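Local structure of Adp-heptose LPS heptosyltransferase II (Escherichia coli, 1PSW) at residues Ser168-Gln173 with Val256-Ala261; Cys41-Ser46 with Glu249-Gln254. The protein transfers the second heptose from ADP-L-glycero-beta-D-manno-heptose onto the heptosyl-Kdo2-lipid A module during assembly of the lipopolysaccharide core. One frame throughout, in Å; residues are numbered along the deposited sequence.

Interaction 1: residues Ser168-Gln173 with Val256-Ala261; sequences SYTCNQ and VILIAA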
loop_
_atom_site.group_PDB
_atom_site.type_symbol
_atom_site.label_atom_id
_atom_site.label_comp_id
_atom_site.label_asym_id
_atom_site.label_seq_id
_atom_site.Cartn_x
_atom_site.Cartn_y
_atom_site.Cartn_z
ATOM N N SER A 168 -9.419 -18.301 -6.590
ATOM C CA SER A 168 -9.728 -19.711 -6.352
ATOM C C SER A 168 -8.491 -20.550 -6.007
ATOM O O SER A 168 -8.456 -21.222 -4.969
ATOM C CB SER A 168 -10.436 -20.292 -7.578
ATOM O OG SER A 168 -10.967 -21.563 -7.288
ATOM N N TYR A 169 -7.482 -20.515 -6.871
ATOM C CA TYR A 169 -6.270 -21.279 -6.626
ATOM C C TYR A 169 -5.529 -20.847 -5.367
ATOM O O TYR A 169 -5.108 -21.674 -4.561
ATOM C CB TYR A 169 -5.289 -21.177 -7.798
ATOM C CG TYR A 169 -3.934 -21.747 -7.430
ATOM C CD1 TYR A 169 -3.801 -23.101 -7.104
ATOM C CD2 TYR A 169 -2.818 -20.920 -7.273
ATOM C CE1 TYR A 169 -2.603 -23.608 -6.618
ATOM C CE2 TYR A 169 -1.611 -21.424 -6.788
ATOM C CZ TYR A 169 -1.516 -22.770 -6.458
ATOM O OH TYR A 169 -0.348 -23.293 -5.945
ATOM N N THR A 170 -5.349 -19.543 -5.211
ATOM C CA THR A 170 -4.621 -19.009 -4.071
ATOM C C THR A 170 -5.295 -19.368 -2.745
ATOM O O THR A 170 -4.607 -19.627 -1.762
ATOM C CB THR A 170 -4.417 -17.483 -4.239
ATOM O OG1 THR A 170 -3.748 -17.232 -5.483
ATOM C CG2 THR A 170 -3.551 -16.933 -3.129
ATOM N N CYS A 171 -6.627 -19.403 -2.719
ATOM C CA CYS A 171 -7.305 -19.793 -1.492
ATOM C C CYS A 171 -6.948 -21.244 -1.162
ATOM O O CYS A 171 -6.750 -21.586 0.007
ATOM C CB CYS A 171 -8.822 -19.631 -1.617
ATOM S SG CYS A 171 -9.347 -17.908 -1.362
ATOM N N ASN A 172 -6.872 -22.105 -2.176
ATOM C CA ASN A 172 -6.498 -23.500 -1.925
ATOM C C ASN A 172 -5.013 -23.595 -1.554
ATOM O O ASN A 172 -4.625 -24.424 -0.736
ATOM C CB ASN A 172 -6.769 -24.395 -3.147
ATOM C CG ASN A 172 -8.247 -24.654 -3.378
ATOM O OD1 ASN A 172 -9.021 -24.849 -2.430
ATOM N ND2 ASN A 172 -8.645 -24.682 -4.643
ATOM N N GLN A 173 -4.186 -22.755 -2.166
ATOM C CA GLN A 173 -2.752 -22.742 -1.892
ATOM C C GLN A 173 -2.489 -22.462 -0.414
ATOM O O GLN A 173 -1.481 -22.891 0.143
ATOM C CB GLN A 173 -2.094 -21.680 -2.772
ATOM C CG GLN A 173 -0.625 -21.389 -2.544
ATOM C CD GLN A 173 -0.092 -20.510 -3.658
ATOM O OE1 GLN A 173 -0.604 -19.411 -3.897
ATOM N NE2 GLN A 173 0.935 -20.983 -4.346
ATOM N N VAL A 256 -2.232 -9.741 -2.193
ATOM C CA VAL A 256 -3.145 -8.949 -3.017
ATOM C C VAL A 256 -4.341 -9.798 -3.442
ATOM O O VAL A 256 -5.488 -9.375 -3.344
ATOM C CB VAL A 256 -2.449 -8.440 -4.287
ATOM C CG1 VAL A 256 -3.485 -7.924 -5.266
ATOM C CG2 VAL A 256 -1.458 -7.324 -3.922
ATOM N N ILE A 257 -4.055 -11.002 -3.925
ATOM C CA ILE A 257 -5.090 -11.924 -4.374
ATOM C C ILE A 257 -6.048 -12.299 -3.237
ATOM O O ILE A 257 -7.258 -12.198 -3.386
ATOM C CB ILE A 257 -4.454 -13.216 -4.967
ATOM C CG1 ILE A 257 -3.671 -12.872 -6.245
ATOM C CG2 ILE A 257 -5.544 -14.244 -5.258
ATOM C CD1 ILE A 257 -2.695 -13.951 -6.695
ATOM N N LEU A 258 -5.495 -12.698 -2.096
ATOM C CA LEU A 258 -6.328 -13.090 -0.948
ATOM C C LEU A 258 -7.185 -11.947 -0.396
ATOM O O LEU A 258 -8.330 -12.155 0.005
ATOM C CB LEU A 258 -5.456 -13.682 0.162
ATOM C CG LEU A 258 -4.836 -15.042 -0.192
ATOM C CD1 LEU A 258 -3.848 -15.483 0.881
ATOM C CD2 LEU A 258 -5.937 -16.086 -0.363
ATOM N N ILE A 259 -6.613 -10.751 -0.348
ATOM C CA ILE A 259 -7.356 -9.593 0.111
ATOM C C ILE A 259 -8.540 -9.372 -0.844
ATOM O O ILE A 259 -9.664 -9.103 -0.412
ATOM C CB ILE A 259 -6.436 -8.339 0.161
ATOM C CG1 ILE A 259 -5.501 -8.462 1.369
ATOM C CG2 ILE A 259 -7.279 -7.047 0.257
ATOM C CD1 ILE A 259 -4.407 -7.410 1.435
ATOM N N ALA A 260 -8.295 -9.521 -2.141
ATOM C CA ALA A 260 -9.347 -9.349 -3.135
ATOM C C ALA A 260 -10.472 -10.366 -2.908
ATOM O O ALA A 260 -11.631 -10.083 -3.189
ATOM C CB ALA A 260 -8.758 -9.525 -4.540
ATOM N N ALA A 261 -10.128 -11.547 -2.394
ATOM C CA ALA A 261 -11.117 -12.599 -2.154
ATOM C C ALA A 261 -11.955 -12.392 -0.890
ATOM O O ALA A 261 -12.928 -13.103 -0.668
ATOM C CB ALA A 261 -10.425 -13.956 -2.106
#

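Interaction 2: residues Cys41-Ser46 with Glu249-Gln254; sequences CRPLLS and ETQLDQ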
loop_
_atom_site.group_PDB
_atom_site.type_symbol
_atom_site.label_atom_id
_atom_site.label_comp_id
_atom_site.label_asym_id
_atom_site.label_seq_id
_atom_site.Cartn_x
_atom_site.Cartn_y
_atom_site.Cartn_z
ATOM N N CYS A 41 9.615 -6.139 -3.003
ATOM C CA CYS A 41 8.662 -5.276 -3.691
ATOM C C CYS A 41 8.245 -5.846 -5.040
ATOM O O CYS A 41 7.157 -5.546 -5.541
ATOM C CB CYS A 41 9.252 -3.879 -3.910
ATOM S SG CYS A 41 9.377 -2.858 -2.426
ATOM N N ARG A 42 9.102 -6.668 -5.631
ATOM C CA ARG A 42 8.798 -7.240 -6.933
ATOM C C ARG A 42 7.400 -7.847 -7.044
ATOM O O ARG A 42 6.720 -7.641 -8.043
ATOM C CB ARG A 42 9.837 -8.300 -7.325
ATOM C CG ARG A 42 9.502 -8.987 -8.649
ATOM C CD ARG A 42 10.633 -8.901 -9.663
ATOM N NE ARG A 42 10.236 -9.462 -10.953
ATOM C CZ ARG A 42 11.064 -9.651 -11.975
ATOM N NH1 ARG A 42 12.345 -9.324 -11.861
ATOM N NH2 ARG A 42 10.612 -10.167 -13.111
ATOM N N PRO A 43 6.958 -8.604 -6.022
ATOM C CA PRO A 43 5.624 -9.217 -6.082
ATOM C C PRO A 43 4.486 -8.224 -6.315
ATOM O O PRO A 43 3.588 -8.478 -7.118
ATOM C CB PRO A 43 5.511 -9.924 -4.733
ATOM C CG PRO A 43 6.932 -10.310 -4.454
ATOM C CD PRO A 43 7.679 -9.054 -4.819
ATOM N N LEU A 44 4.526 -7.091 -5.621
ATOM C CA LEU A 44 3.481 -6.080 -5.762
ATOM C C LEU A 44 3.517 -5.450 -7.147
ATOM O O LEU A 44 2.477 -5.248 -7.786
ATOM C CB LEU A 44 3.650 -5.001 -4.695
ATOM C CG LEU A 44 2.515 -3.991 -4.549
ATOM C CD1 LEU A 44 1.195 -4.722 -4.377
ATOM C CD2 LEU A 44 2.785 -3.089 -3.357
ATOM N N LEU A 45 4.722 -5.136 -7.606
ATOM C CA LEU A 45 4.905 -4.537 -8.920
ATOM C C LEU A 45 4.381 -5.452 -10.019
ATOM O O LEU A 45 3.899 -4.981 -11.051
ATOM C CB LEU A 45 6.389 -4.255 -9.165
ATOM C CG LEU A 45 7.005 -3.158 -8.293
ATOM C CD1 LEU A 45 8.519 -3.210 -8.395
ATOM C CD2 LEU A 45 6.471 -1.799 -8.727
ATOM N N SER A 46 4.483 -6.759 -9.801
ATOM C CA SER A 46 4.031 -7.713 -10.807
ATOM C C SER A 46 2.513 -7.657 -10.955
ATOM O O SER A 46 1.965 -8.158 -11.936
ATOM C CB SER A 46 4.465 -9.136 -10.443
ATOM O OG SER A 46 3.661 -9.669 -9.402
ATOM N N GLU A 249 3.392 -15.541 5.869
ATOM C CA GLU A 249 3.241 -16.742 5.045
ATOM C C GLU A 249 3.052 -16.479 3.551
ATOM O O GLU A 249 3.200 -17.383 2.727
ATOM C CB GLU A 249 2.051 -17.550 5.561
ATOM C CG GLU A 249 2.343 -18.315 6.831
ATOM C CD GLU A 249 3.082 -19.608 6.559
ATOM O OE1 GLU A 249 2.436 -20.569 6.083
ATOM O OE2 GLU A 249 4.307 -19.661 6.811
ATOM N N THR A 250 2.728 -15.239 3.210
ATOM C CA THR A 250 2.464 -14.858 1.831
ATOM C C THR A 250 3.457 -13.853 1.263
ATOM O O THR A 250 4.110 -13.116 2.005
ATOM C CB THR A 250 1.092 -14.175 1.722
ATOM O OG1 THR A 250 1.163 -12.902 2.383
ATOM C CG2 THR A 250 0.004 -15.011 2.395
ATOM N N GLN A 251 3.549 -13.825 -0.065
ATOM C CA GLN A 251 4.371 -12.850 -0.772
ATOM C C GLN A 251 3.318 -11.789 -1.106
ATOM O O GLN A 251 2.123 -12.099 -1.105
ATOM C CB GLN A 251 4.953 -13.455 -2.055
ATOM C CG GLN A 251 6.090 -14.444 -1.818
ATOM C CD GLN A 251 7.284 -13.792 -1.144
ATOM O OE1 GLN A 251 7.917 -12.901 -1.704
ATOM N NE2 GLN A 251 7.590 -14.231 0.067
ATOM N N LEU A 252 3.729 -10.556 -1.392
ATOM C CA LEU A 252 2.764 -9.490 -1.686
ATOM C C LEU A 252 1.751 -9.809 -2.786
ATOM O O LEU A 252 0.594 -9.388 -2.704
ATOM C CB LEU A 252 3.494 -8.187 -2.037
ATOM C CG LEU A 252 4.238 -7.520 -0.877
ATOM C CD1 LEU A 252 5.029 -6.311 -1.363
ATOM C CD2 LEU A 252 3.227 -7.108 0.174
ATOM N N ASP A 253 2.178 -10.545 -3.809
ATOM C CA ASP A 253 1.266 -10.883 -4.888
ATOM C C ASP A 253 0.166 -11.808 -4.368
ATOM O O ASP A 253 -0.997 -11.644 -4.715
ATOM C CB ASP A 253 2.038 -11.485 -6.085
ATOM C CG ASP A 253 2.740 -12.802 -5.761
ATOM O OD1 ASP A 253 3.261 -12.970 -4.641
ATOM O OD2 ASP A 253 2.781 -13.666 -6.661
ATOM N N GLN A 254 0.522 -12.749 -3.501
ATOM C CA GLN A 254 -0.471 -13.646 -2.942
ATOM C C GLN A 254 -1.374 -12.886 -1.971
ATOM O O GLN A 254 -2.573 -13.162 -1.882
ATOM C CB GLN A 254 0.215 -14.796 -2.228
ATOM C CG GLN A 254 1.044 -15.635 -3.161
ATOM C CD GLN A 254 1.929 -16.609 -2.433
ATOM O OE1 GLN A 254 2.686 -16.229 -1.539
ATOM N NE2 GLN A 254 1.847 -17.878 -2.813
#

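Interaction 1: residues Ser168-Gln173 with Val256-Ala261
In T170 the methyl CG2 lies anti to the backbone N while OG1 sits beside that N (chi1 -56°), and this splits the two branches between I257 and L258. The hydroxyl branch goes to I257: OG1 is 3.5 Å from I257 CG2, and the end methyl of the same isoleucine, CD1, lies 3.7 Å from OG1. The two side chains cross at about a right angle; with only methyls of I257 opposite the oxygen, the contact is van der Waals. The polar need of T170 is met within its own helix, where OG1 is hydrogen-bonded to the carbonyl O of E166 and can therefore lie against hydrocarbon in a buried place. The methyl branch takes the other partner, with T170 CG2 3.7 Å from L258 CG. At the next residue of the helix, C171 SG lies 4.0 Å from L258 CD2. C171 SG also touches A261 CB, 4.2 Å away. No hydrogen bond joins segments 168-173 and 256-261, which meet by packing.

The axes of 168-173 and 256-260 approach to 9.3 Å at 104°, so here the two helices cross nearly at right angles. C171 and A261 both rest on M182 at the start of strand 182-186. L258 also packs on F219 and L246, while V256 and I259 lean on helix 271-278.

Interaction 2: residues Cys41-Ser46 with Glu249-Gln254
Near the start of helix 252-260 the backbones come very close, P43 CA lying 4.8 Å from D253 CA, as a short helical turn at 42-45 is laid against the first turn of the longer helix. P43 and L252 carry most of the contact. P43 CB sits 3.5 Å from D253 N and 3.8 Å from L252 CB, so the proline ring covers the backbone where the helix begins. Further out on the ring, P43 CG meets the side-chain oxygen OE1 of Q251 at 3.9 Å; Q251 gets there because its chain bends at chi2 (-62°). D253 CB lies 3.5 Å from P43 O, and a chi1 of 63° turns the carboxylate so that OD1 reaches P43 CB.

L252 extends the apolar patch to the next residue, with CD1 3.8 Å from L44 CB, and its side chain also touches W40. Within the short turn, the carbonyl O of P43 accepts a short hydrogen bond of 2.6 Å from S46 OG, which is tilted 27° from the carbonyl plane. This bond ties the turn together and sets S46 OG against D253 CB. Across the interface itself there is no hydrogen bond.

The helix start is shaped from within. Q251 is the N-cap, and its backbone N donates to Q254 OE1 at 2.9 Å, on a lone pair in the carbonyl plane. This is one half of a capping box; the reciprocal bond to Q254 N is missing, the side chain of Q251 being turned to P43 instead.

Segment 41-46 follows strand 32-37 of the first parallel sheet, and helix 252-260 belongs with the second. This is a direct contact between the two Rossmann-like domains of a GT-B glycosyltransferase, the fold of the GT9 heptosyltransferases.

In the fold
Both interactions use helix 252-260, which links strands 243-245 and 264-268 of the second parallel sheet, and their centres lie 12 Å apart. Interaction 2 meets the helix at its start, from the first domain; interaction 1 meets it further along, through helix 164-173, which comes just before strand 182-186. Along the chain the segments alternate: 41-46, 168-173, 249-254, 256-261. The contacts also touch one another, by a weak hydrogen bond between Q173 OE1 and Q254 NE2 and by packing of V256 on L44. One helix of the second domain thus packs on both the first domain and helix 164-173; in GT-B enzymes the active site lies in the cleft between the two domains.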